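Local structure of autophagy-related protein 9 (7D0I) at residues L371-E376 against L612-T617; L452-Y457 against S601-N606; I515-T520 against F540-F545. The protein scrambles phospholipids between the two leaflets of the membrane as a homotrimer and supplies membrane for the growing autophagosome. The protein carries 1 engineered substitution. All blocks are in the same frame, centred on the assembly; numbering follows the deposited sequence.

Contact 1. Residues L371-E376 against L612-T617. With LMN (Lauryl Maltose Neopentyl Glycol), chain H.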
loop_
_atom_site.group_PDB
_atom_site.type_symbol
_atom_site.label_atom_id
_atom_site.label_comp_id
_atom_site.label_asym_id
_atom_site.label_seq_id
_atom_site.Cartn_x
_atom_site.Cartn_y
_atom_site.Cartn_z
ATOM N N LEU A 371 27.307 -19.256 31.000
ATOM C CA LEU A 371 27.616 -17.844 31.173
ATOM C C LEU A 371 26.826 -17.368 32.386
ATOM O O LEU A 371 25.717 -16.856 32.252
ATOM C CB LEU A 371 27.274 -17.057 29.925
ATOM C CG LEU A 371 27.728 -15.609 29.823
ATOM C CD1 LEU A 371 29.210 -15.493 30.052
ATOM C CD2 LEU A 371 27.386 -15.107 28.461
ATOM N N THR A 372 27.402 -17.542 33.569
ATOM C CA THR A 372 26.787 -17.072 34.795
ATOM C C THR A 372 26.933 -15.558 34.890
ATOM O O THR A 372 27.425 -14.900 33.975
ATOM C CB THR A 372 27.430 -17.764 35.992
ATOM O OG1 THR A 372 27.852 -19.073 35.603
ATOM C CG2 THR A 372 26.447 -17.896 37.123
ATOM N N HIS A 373 26.493 -14.984 36.005
ATOM C CA HIS A 373 26.773 -13.576 36.235
ATOM C C HIS A 373 28.183 -13.375 36.759
ATOM O O HIS A 373 28.809 -12.353 36.463
ATOM C CB HIS A 373 25.741 -12.966 37.186
ATOM C CG HIS A 373 25.571 -13.717 38.469
ATOM N ND1 HIS A 373 24.601 -14.682 38.644
ATOM C CD2 HIS A 373 26.257 -13.661 39.634
ATOM C CE1 HIS A 373 24.692 -15.178 39.865
ATOM N NE2 HIS A 373 25.688 -14.574 40.487
ATOM N N THR A 374 28.714 -14.340 37.505
ATOM C CA THR A 374 30.105 -14.242 37.930
ATOM C C THR A 374 31.057 -14.426 36.762
ATOM O O THR A 374 32.138 -13.830 36.752
ATOM C CB THR A 374 30.414 -15.267 39.010
ATOM O OG1 THR A 374 30.209 -16.580 38.483
ATOM C CG2 THR A 374 29.518 -15.056 40.203
ATOM N N THR A 375 30.686 -15.240 35.775
ATOM C CA THR A 375 31.515 -15.373 34.583
ATOM C C THR A 375 31.683 -14.031 33.895
ATOM O O THR A 375 32.795 -13.643 33.527
ATOM C CB THR A 375 30.908 -16.381 33.613
ATOM O OG1 THR A 375 30.320 -17.460 34.344
ATOM C CG2 THR A 375 31.974 -16.932 32.704
ATOM N N GLU A 376 30.590 -13.294 33.728
ATOM C CA GLU A 376 30.701 -12.025 33.026
ATOM C C GLU A 376 31.295 -10.939 33.909
ATOM O O GLU A 376 31.946 -10.028 33.392
ATOM C CB GLU A 376 29.345 -11.609 32.464
ATOM C CG GLU A 376 28.407 -10.990 33.446
ATOM C CD GLU A 376 27.018 -10.833 32.878
ATOM O OE1 GLU A 376 26.598 -11.697 32.083
ATOM O OE2 GLU A 376 26.340 -9.846 33.227
ATOM N N LEU A 612 25.861 -23.743 40.072
ATOM C CA LEU A 612 26.995 -24.580 39.699
ATOM C C LEU A 612 28.030 -23.804 38.895
ATOM O O LEU A 612 29.222 -24.135 38.930
ATOM C CB LEU A 612 26.509 -25.796 38.916
ATOM C CG LEU A 612 27.536 -26.897 38.672
ATOM C CD1 LEU A 612 28.033 -27.441 39.990
ATOM C CD2 LEU A 612 26.932 -28.005 37.836
ATOM N N GLY A 613 27.610 -22.760 38.180
ATOM C CA GLY A 613 28.555 -21.976 37.413
ATOM C C GLY A 613 29.432 -21.104 38.279
ATOM O O GLY A 613 30.596 -20.876 37.952
ATOM N N ILE A 614 28.897 -20.603 39.390
ATOM C CA ILE A 614 29.738 -19.860 40.318
ATOM C C ILE A 614 30.859 -20.745 40.836
ATOM O O ILE A 614 31.950 -20.263 41.150
ATOM C CB ILE A 614 28.882 -19.284 41.456
ATOM C CG1 ILE A 614 27.844 -18.328 40.884
ATOM C CG2 ILE A 614 29.743 -18.564 42.466
ATOM C CD1 ILE A 614 27.022 -17.649 41.927
ATOM N N LEU A 615 30.621 -22.053 40.905
ATOM C CA LEU A 615 31.669 -22.974 41.319
ATOM C C LEU A 615 32.614 -23.298 40.174
ATOM O O LEU A 615 33.826 -23.409 40.380
ATOM C CB LEU A 615 31.052 -24.258 41.867
ATOM C CG LEU A 615 30.217 -24.124 43.136
ATOM C CD1 LEU A 615 29.644 -25.467 43.525
ATOM C CD2 LEU A 615 31.061 -23.557 44.255
ATOM N N LEU A 616 32.088 -23.456 38.967
ATOM C CA LEU A 616 32.903 -23.907 37.848
ATOM C C LEU A 616 33.577 -22.780 37.074
ATOM O O LEU A 616 34.296 -23.064 36.113
ATOM C CB LEU A 616 32.059 -24.747 36.892
ATOM C CG LEU A 616 31.630 -26.089 37.475
ATOM C CD1 LEU A 616 30.933 -26.927 36.431
ATOM C CD2 LEU A 616 32.836 -26.819 38.032
ATOM N N THR A 617 33.370 -21.521 37.448
ATOM C CA THR A 617 34.054 -20.452 36.726
ATOM C C THR A 617 35.562 -20.436 36.956
ATOM O O THR A 617 36.298 -20.048 36.040
ATOM C CB THR A 617 33.483 -19.079 37.075
ATOM O OG1 THR A 617 33.222 -18.993 38.479
ATOM C CG2 THR A 617 32.211 -18.840 36.315
HETATM C C1 LMN H . 23.758 -9.582 40.668
HETATM O O1 LMN H . 24.047 -8.399 41.148
HETATM C C2 LMN H . 22.412 -9.546 39.906
HETATM O O2 LMN H . 22.610 -8.819 38.694
HETATM C C3 LMN H . 21.854 -10.896 39.558
HETATM O O3 LMN H . 20.438 -10.687 39.223
HETATM C C4 LMN H . 21.939 -11.919 40.618
HETATM O O4 LMN H . 21.753 -13.275 40.009
HETATM C C5 LMN H . 23.253 -11.922 41.312
HETATM O O5 LMN H . 23.594 -10.585 41.830
HETATM C C6 LMN H . 23.235 -12.899 42.487
HETATM O O6 LMN H . 24.454 -12.788 43.190
HETATM C CAA LMN H . 27.657 -11.997 51.886
HETATM C CAB LMN H . 34.058 -2.221 47.054
HETATM O OAI LMN H . 16.986 -14.642 42.273
HETATM O OAJ LMN H . 19.680 -0.353 37.091
HETATM O OAL LMN H . 20.041 -7.888 41.873
HETATM O OAN LMN H . 21.047 -2.548 39.189
HETATM O OAP LMN H . 22.192 -3.144 41.586
HETATM O OAQ LMN H . 16.958 -15.894 39.664
HETATM O OAR LMN H . 15.678 -1.068 37.913
HETATM O OAS LMN H . 17.799 -14.268 37.549
HETATM O OAT LMN H . 14.798 -3.630 38.592
HETATM O OAU LMN H . 20.888 -14.176 37.755
HETATM O OAV LMN H . 17.079 -4.914 40.256
HETATM C CAW LMN H . 26.662 -11.848 50.713
HETATM C CAX LMN H . 32.966 -2.843 46.156
HETATM C CAY LMN H . 27.221 -12.594 49.474
HETATM C CAZ LMN H . 31.729 -3.186 47.023
HETATM C CBA LMN H . 26.492 -12.143 48.177
HETATM C CBB LMN H . 30.634 -3.833 46.129
HETATM C CBC LMN H . 25.698 -10.822 48.411
HETATM C CBD LMN H . 30.113 -2.783 45.106
HETATM C CBE LMN H . 24.512 -10.745 47.404
HETATM C CBF LMN H . 28.599 -3.046 44.842
HETATM C CBG LMN H . 25.022 -11.100 45.975
HETATM C CBH LMN H . 28.419 -3.843 43.515
HETATM C CBI LMN H . 25.629 -9.813 45.327
HETATM C CBJ LMN H . 27.778 -5.229 43.846
HETATM C CBK LMN H . 24.498 -8.739 45.153
HETATM C CBL LMN H . 26.934 -5.717 42.615
HETATM C CBM LMN H . 18.393 -14.669 42.278
HETATM C CBN LMN H . 18.678 -1.323 36.875
HETATM C CBP LMN H . 19.593 -6.700 41.258
HETATM C CBQ LMN H . 25.135 -7.391 44.661
HETATM C CBR LMN H . 26.127 -7.038 42.309
HETATM C CBS LMN H . 23.876 -8.295 42.571
HETATM C CBT LMN H . 23.960 -5.747 43.012
HETATM O OBV LMN H . 24.111 -5.178 41.700
HETATM O OBX LMN H . 21.870 -5.917 41.514
HETATM O OBY LMN H . 20.308 -14.942 40.816
HETATM O OBZ LMN H . 18.834 -2.673 38.886
HETATM O OCB LMN H . 19.399 -5.024 38.843
HETATM C CCC LMN H . 18.890 -15.323 41.019
HETATM C CCD LMN H . 18.011 -1.665 38.179
HETATM C CCF LMN H . 20.744 -6.044 40.558
HETATM C CCH LMN H . 21.460 -3.935 39.462
HETATM C CCJ LMN H . 23.001 -5.272 40.853
HETATM C CCL LMN H . 22.599 -3.876 40.421
HETATM C CCM LMN H . 24.782 -7.113 43.142
HETATM C CCN LMN H . 17.986 -14.900 39.850
HETATM C CCO LMN H . 16.596 -2.178 37.896
HETATM C CCQ LMN H . 20.304 -4.700 39.959
HETATM C CCR LMN H . 20.427 -13.663 40.082
HETATM C CCS LMN H . 18.475 -4.046 38.460
HETATM C CCT LMN H . 18.730 -14.745 38.574
HETATM C CCU LMN H . 16.165 -3.197 38.894
HETATM C CCV LMN H . 19.848 -13.772 38.664
HETATM C CCW LMN H . 17.050 -4.392 38.914
#

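Contact 2. Residues L452-Y457 against S601-N606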
loop_
_atom_site.group_PDB
_atom_site.type_symbol
_atom_site.label_atom_id
_atom_site.label_comp_id
_atom_site.label_asym_id
_atom_site.label_seq_id
_atom_site.Cartn_x
_atom_site.Cartn_y
_atom_site.Cartn_z
ATOM N N LEU A 452 6.173 -24.261 38.919
ATOM C CA LEU A 452 7.432 -24.978 38.789
ATOM C C LEU A 452 7.877 -25.110 37.344
ATOM O O LEU A 452 9.078 -25.216 37.081
ATOM C CB LEU A 452 7.317 -26.371 39.415
ATOM C CG LEU A 452 8.605 -27.155 39.688
ATOM C CD1 LEU A 452 8.443 -27.971 40.949
ATOM C CD2 LEU A 452 8.965 -28.060 38.524
ATOM N N SER A 453 6.936 -25.097 36.404
ATOM C CA SER A 453 7.246 -25.158 34.984
ATOM C C SER A 453 7.395 -23.782 34.356
ATOM O O SER A 453 7.287 -23.655 33.132
ATOM C CB SER A 453 6.167 -25.948 34.243
ATOM O OG SER A 453 6.304 -25.787 32.843
ATOM N N THR A 454 7.622 -22.744 35.157
ATOM C CA THR A 454 7.860 -21.422 34.605
ATOM C C THR A 454 9.205 -21.413 33.901
ATOM O O THR A 454 10.243 -21.631 34.532
ATOM C CB THR A 454 7.826 -20.367 35.701
ATOM O OG1 THR A 454 6.473 -20.166 36.125
ATOM C CG2 THR A 454 8.382 -19.064 35.189
ATOM N N ARG A 455 9.190 -21.174 32.600
ATOM C CA ARG A 455 10.400 -21.200 31.802
ATOM C C ARG A 455 10.892 -19.787 31.534
ATOM O O ARG A 455 10.107 -18.850 31.381
ATOM C CB ARG A 455 10.161 -21.936 30.488
ATOM C CG ARG A 455 9.746 -23.375 30.670
ATOM C CD ARG A 455 9.303 -23.996 29.366
ATOM N NE ARG A 455 10.418 -24.533 28.602
ATOM C CZ ARG A 455 10.737 -25.819 28.572
ATOM N NH1 ARG A 455 10.016 -26.686 29.258
ATOM N NH2 ARG A 455 11.765 -26.238 27.857
ATOM N N ARG A 456 12.212 -19.649 31.494
ATOM C CA ARG A 456 12.885 -18.390 31.236
ATOM C C ARG A 456 14.088 -18.670 30.353
ATOM O O ARG A 456 14.545 -19.808 30.247
ATOM C CB ARG A 456 13.323 -17.716 32.536
ATOM C CG ARG A 456 12.192 -17.283 33.436
ATOM C CD ARG A 456 11.636 -15.950 33.010
ATOM N NE ARG A 456 10.464 -15.563 33.782
ATOM C CZ ARG A 456 9.212 -15.787 33.399
ATOM N NH1 ARG A 456 8.965 -16.396 32.250
ATOM N NH2 ARG A 456 8.206 -15.398 34.166
ATOM N N TYR A 457 14.602 -17.627 29.712
ATOM C CA TYR A 457 15.798 -17.777 28.899
ATOM C C TYR A 457 17.026 -17.866 29.787
ATOM O O TYR A 457 17.158 -17.123 30.760
ATOM C CB TYR A 457 15.951 -16.609 27.930
ATOM C CG TYR A 457 14.848 -16.481 26.917
ATOM C CD1 TYR A 457 14.731 -17.372 25.870
ATOM C CD2 TYR A 457 13.938 -15.454 26.993
ATOM C CE1 TYR A 457 13.729 -17.250 24.948
ATOM C CE2 TYR A 457 12.937 -15.325 26.071
ATOM C CZ TYR A 457 12.837 -16.223 25.055
ATOM O OH TYR A 457 11.835 -16.088 24.139
ATOM N N SER A 601 14.828 -22.500 29.132
ATOM C CA SER A 601 14.849 -23.599 30.083
ATOM C C SER A 601 13.865 -23.351 31.213
ATOM O O SER A 601 13.151 -22.353 31.241
ATOM C CB SER A 601 16.256 -23.797 30.639
ATOM O OG SER A 601 17.157 -24.205 29.631
ATOM N N TYR A 602 13.825 -24.282 32.157
ATOM C CA TYR A 602 13.053 -24.092 33.371
ATOM C C TYR A 602 13.788 -23.153 34.310
ATOM O O TYR A 602 15.018 -23.113 34.337
ATOM C CB TYR A 602 12.808 -25.422 34.078
ATOM C CG TYR A 602 11.892 -26.362 33.343
ATOM C CD1 TYR A 602 10.534 -26.129 33.287
ATOM C CD2 TYR A 602 12.388 -27.499 32.731
ATOM C CE1 TYR A 602 9.698 -26.985 32.626
ATOM C CE2 TYR A 602 11.559 -28.362 32.066
ATOM C CZ TYR A 602 10.214 -28.101 32.017
ATOM O OH TYR A 602 9.377 -28.961 31.354
ATOM N N ARG A 603 13.028 -22.399 35.096
ATOM C CA ARG A 603 13.660 -21.459 36.008
ATOM C C ARG A 603 14.452 -22.175 37.093
ATOM O O ARG A 603 15.495 -21.678 37.531
ATOM C CB ARG A 603 12.609 -20.544 36.623
ATOM C CG ARG A 603 13.162 -19.575 37.631
ATOM C CD ARG A 603 12.049 -18.832 38.322
ATOM N NE ARG A 603 11.474 -17.795 37.479
ATOM C CZ ARG A 603 10.409 -17.077 37.807
ATOM N NH1 ARG A 603 9.795 -17.294 38.961
ATOM N NH2 ARG A 603 9.951 -16.149 36.982
ATOM N N ILE A 604 13.996 -23.349 37.524
ATOM C CA ILE A 604 14.716 -24.081 38.560
ATOM C C ILE A 604 16.022 -24.639 38.010
ATOM O O ILE A 604 17.042 -24.668 38.706
ATOM C CB ILE A 604 13.817 -25.183 39.147
ATOM C CG1 ILE A 604 14.573 -25.982 40.202
ATOM C CG2 ILE A 604 13.288 -26.087 38.057
ATOM C CD1 ILE A 604 14.965 -25.164 41.407
ATOM N N VAL A 605 16.019 -25.076 36.752
ATOM C CA VAL A 605 17.260 -25.501 36.116
ATOM C C VAL A 605 18.208 -24.321 35.979
ATOM O O VAL A 605 19.425 -24.454 36.167
ATOM C CB VAL A 605 16.965 -26.151 34.756
ATOM C CG1 VAL A 605 18.250 -26.511 34.065
ATOM C CG2 VAL A 605 16.109 -27.373 34.944
ATOM N N ASN A 606 17.668 -23.147 35.654
ATOM C CA ASN A 606 18.495 -21.951 35.594
ATOM C C ASN A 606 19.116 -21.646 36.947
ATOM O O ASN A 606 20.262 -21.204 37.016
ATOM C CB ASN A 606 17.676 -20.761 35.109
ATOM C CG ASN A 606 17.267 -20.887 33.668
ATOM O OD1 ASN A 606 17.714 -21.783 32.965
ATOM N ND2 ASN A 606 16.421 -19.979 33.217
#

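Contact 3. Residues I515-T520 against F540-F545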
loop_
_atom_site.group_PDB
_atom_site.type_symbol
_atom_site.label_atom_id
_atom_site.label_comp_id
_atom_site.label_asym_id
_atom_site.label_seq_id
_atom_site.Cartn_x
_atom_site.Cartn_y
_atom_site.Cartn_z
ATOM N N ILE A 515 -21.776 -46.823 34.487
ATOM C CA ILE A 515 -22.467 -47.971 35.071
ATOM C C ILE A 515 -22.670 -47.771 36.569
ATOM O O ILE A 515 -23.755 -48.033 37.104
ATOM C CB ILE A 515 -21.705 -49.271 34.771
ATOM C CG1 ILE A 515 -22.165 -49.841 33.435
ATOM C CG2 ILE A 515 -21.921 -50.289 35.870
ATOM C CD1 ILE A 515 -23.616 -50.243 33.426
ATOM N N LEU A 516 -21.640 -47.289 37.265
ATOM C CA LEU A 516 -21.748 -47.138 38.712
ATOM C C LEU A 516 -22.795 -46.100 39.090
ATOM O O LEU A 516 -23.587 -46.319 40.012
ATOM C CB LEU A 516 -20.390 -46.775 39.314
ATOM C CG LEU A 516 -19.311 -47.850 39.200
ATOM C CD1 LEU A 516 -18.078 -47.468 40.003
ATOM C CD2 LEU A 516 -19.847 -49.199 39.639
ATOM N N VAL A 517 -22.824 -44.968 38.389
ATOM C CA VAL A 517 -23.793 -43.930 38.718
ATOM C C VAL A 517 -25.202 -44.381 38.361
ATOM O O VAL A 517 -26.160 -44.096 39.088
ATOM C CB VAL A 517 -23.425 -42.607 38.025
ATOM C CG1 VAL A 517 -24.512 -41.579 38.247
ATOM C CG2 VAL A 517 -22.107 -42.089 38.554
ATOM N N ILE A 518 -25.358 -45.105 37.251
ATOM C CA ILE A 518 -26.687 -45.582 36.880
ATOM C C ILE A 518 -27.145 -46.747 37.739
ATOM O O ILE A 518 -28.337 -47.077 37.733
ATOM C CB ILE A 518 -26.725 -45.965 35.389
ATOM C CG1 ILE A 518 -28.134 -45.772 34.831
ATOM C CG2 ILE A 518 -26.269 -47.398 35.189
ATOM C CD1 ILE A 518 -28.228 -45.965 33.337
ATOM N N ILE A 519 -26.237 -47.381 38.482
ATOM C CA ILE A 519 -26.633 -48.431 39.415
ATOM C C ILE A 519 -26.800 -47.918 40.844
ATOM O O ILE A 519 -27.500 -48.566 41.639
ATOM C CB ILE A 519 -25.634 -49.607 39.385
ATOM C CG1 ILE A 519 -26.334 -50.909 39.771
ATOM C CG2 ILE A 519 -24.470 -49.356 40.322
ATOM C CD1 ILE A 519 -27.458 -51.294 38.837
ATOM N N THR A 520 -26.190 -46.785 41.195
ATOM C CA THR A 520 -26.392 -46.224 42.525
ATOM C C THR A 520 -27.664 -45.397 42.623
ATOM O O THR A 520 -28.124 -45.124 43.735
ATOM C CB THR A 520 -25.202 -45.363 42.942
ATOM O OG1 THR A 520 -24.945 -44.374 41.938
ATOM C CG2 THR A 520 -23.966 -46.222 43.146
ATOM N N PHE A 540 -15.779 -45.224 46.954
ATOM C CA PHE A 540 -14.334 -45.113 46.803
ATOM C C PHE A 540 -13.932 -45.250 45.342
ATOM O O PHE A 540 -13.118 -44.470 44.831
ATOM C CB PHE A 540 -13.636 -46.168 47.661
ATOM C CG PHE A 540 -12.227 -46.461 47.237
ATOM C CD1 PHE A 540 -11.238 -45.500 47.359
ATOM C CD2 PHE A 540 -11.888 -47.702 46.728
ATOM C CE1 PHE A 540 -9.940 -45.772 46.972
ATOM C CE2 PHE A 540 -10.592 -47.980 46.341
ATOM C CZ PHE A 540 -9.617 -47.013 46.463
ATOM N N TYR A 541 -14.501 -46.240 44.649
ATOM C CA TYR A 541 -14.197 -46.421 43.236
ATOM C C TYR A 541 -14.685 -45.239 42.411
ATOM O O TYR A 541 -14.005 -44.808 41.474
ATOM C CB TYR A 541 -14.817 -47.719 42.725
ATOM C CG TYR A 541 -13.985 -48.941 43.015
ATOM C CD1 TYR A 541 -12.602 -48.867 43.048
ATOM C CD2 TYR A 541 -14.582 -50.168 43.257
ATOM C CE1 TYR A 541 -11.835 -49.981 43.311
ATOM C CE2 TYR A 541 -13.825 -51.288 43.524
ATOM C CZ TYR A 541 -12.450 -51.190 43.549
ATOM O OH TYR A 541 -11.692 -52.304 43.815
ATOM N N LEU A 542 -15.859 -44.705 42.741
ATOM C CA LEU A 542 -16.374 -43.557 42.006
ATOM C C LEU A 542 -15.456 -42.352 42.166
ATOM O O LEU A 542 -15.155 -41.657 41.190
ATOM C CB LEU A 542 -17.789 -43.224 42.479
ATOM C CG LEU A 542 -18.670 -42.471 41.485
ATOM C CD1 LEU A 542 -18.912 -43.329 40.264
ATOM C CD2 LEU A 542 -19.983 -42.079 42.126
ATOM N N GLY A 543 -14.987 -42.099 43.388
ATOM C CA GLY A 543 -14.063 -40.997 43.600
ATOM C C GLY A 543 -12.732 -41.205 42.902
ATOM O O GLY A 543 -12.187 -40.276 42.295
ATOM N N LEU A 544 -12.193 -42.424 42.970
ATOM C CA LEU A 544 -10.930 -42.713 42.301
ATOM C C LEU A 544 -11.052 -42.534 40.793
ATOM O O LEU A 544 -10.161 -41.964 40.149
ATOM C CB LEU A 544 -10.477 -44.132 42.632
ATOM C CG LEU A 544 -9.230 -44.625 41.901
ATOM C CD1 LEU A 544 -8.029 -43.772 42.264
ATOM C CD2 LEU A 544 -8.971 -46.088 42.212
ATOM N N PHE A 545 -12.154 -43.007 40.211
ATOM C CA PHE A 545 -12.342 -42.872 38.775
ATOM C C PHE A 545 -12.563 -41.420 38.382
ATOM O O PHE A 545 -12.072 -40.979 37.342
ATOM C CB PHE A 545 -13.509 -43.743 38.314
ATOM C CG PHE A 545 -13.203 -45.206 38.338
ATOM C CD1 PHE A 545 -11.896 -45.652 38.290
ATOM C CD2 PHE A 545 -14.218 -46.139 38.409
ATOM C CE1 PHE A 545 -11.608 -46.995 38.314
ATOM C CE2 PHE A 545 -13.935 -47.484 38.432
ATOM C CZ PHE A 545 -12.630 -47.914 38.384
#

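Contact 1. Residues L371-E376 against L612-T617
The wall of a detergent pocket is built where the start of helix 373-382 meets the probably intramembrane helix 603-624, with His373 and Ile614 touching at the pocket edge. C5 of the bound lauryl maltose neopentyl glycol lies 3.7 Å above the His373 ring plane, over its centre, so a sugar covers that face. Ile614 approaches the same ring obliquely, CD1 being 3.6 Å from His373 NE2. Its reach comes from an extended chain (chi2 -176°), whose CG1 also meets Thr374 CG2 at 3.7 Å. Thr372 OG1 sits 3.5 Å from Gly613 CA. Thr617 turns its methyl CG2 to Thr374 OG1, 3.7 Å away, and to Thr375. The His373 ring also has a hydrogen bond from ND1 to Glu610, one helical turn before Ile614. With an alanine in place of His373, Glu610 would probably lose this partner and the sugar the flat surface it lies against. The Thr372 and Thr375 hydroxyls are weakly bonded to each other within 371-376 (OG1 to OG1, 3.2 Å). No hydrogen bond crosses to 612-617, which implies that methyl packing and backbone proximity join the two segments.

Contact 2. Residues L452-Y457 against S601-N606
Arg455 and Tyr602 form an antiparallel non-hydrogen-bonded pair, with CA atoms 4.2 Å apart, and the backbone beside them is the tight part of the contact. Arg456 N donates to Ser601 O at 2.9 Å, while the return bond from Ser601 N to Arg456 O is weak. Where strand 600-602 gives way to helix 603-624, Arg603 N bonds to Thr454 O, also 2.9 Å, with an N-H...O angle of 148°. Tyr602 carries a cation-pi contact: Arg455 CZ stands 4.4 Å from the ring centroid and 17° off its normal, brought there by a bend at chi3 (86°), while NH2 of the same guanidinium bonds to Tyr600 O. Arg456 and Arg603 run side by side, Arg456 NE to Arg603 NH2 3.3 Å; Glu559 of the second subunit forms a salt bridge with Arg603 and a long, weak ion pair with Arg456, so the anion probably offsets the like charges, mainly through Arg603. Thr454 CG2 lies over one face of each guanidinium. The other end is looser and on the surface: Ser453 OG meets only the edge of the tyrosine ring (3.6 Å to Tyr602 CE1), and Leu452 is poorly ordered. The whole is a short two-stranded antiparallel sheet leading straight into a helix, with Tyr602 at its N-cap position.

Contact 3. Residues I515-T520 against F540-F545
The two arms of a transmembrane helical hairpin touch here through apolar side chains, Leu516 on helix 496-520 and Leu542 on helix 538-555, near what are probably the lumenal ends of both helices. The two segments run roughly antiparallel, with 143° between their N-to-C directions, and their axes approach to 10.8 Å. That wide spacing fits the small interface: 178 Å² is buried in all, and no hydrogen bond passes between the segments. Leu542 supplies most of the second helix's share. Its CG stands anti to the backbone N (chi1 -156°), a torsion that carries CD1 toward helix 496-520, 3.9 Å from Leu516 CB. Leu542 and Phe545 also touch Thr513, earlier on helix 496-520, so the seam continues along that helix beyond these segments. The outer side of 515-520 belongs to a subunit boundary: Ile515 packs on Phe219 and Ile518 on Phe438, both of the third subunit, so this helix lies between its hairpin partner and a neighbouring protomer. Leu516 CD1 meets the Phe545 ring at its edge, near the ring plane, with 4.4 Å to Phe545 CD2. The Val517 side chain crosses that of Leu542 at about a right angle, its CG2 methyl lying 3.8 Å from Leu542 CD1.

How the contacts relate
Along the chain the three contacts are nested: contact 3 lies inside the loop closed by contact 2, which lies inside the loop closed by contact 1. Contacts 1 and 2 share helix 603-624, contact 2 at its beginning and contact 1 further along; their centres are about 18 Å apart and their nearest atoms about 7 Å, so they do not touch. Contact 3 is remote, its centre about 40 Å from that of contact 2 and about 56 Å from that of contact 1. The chain thus leaves the protomer body to form the membrane hairpin, packs it against the third subunit, and returns, an arrangement consistent with interlocked protomers around the trimer's central pore.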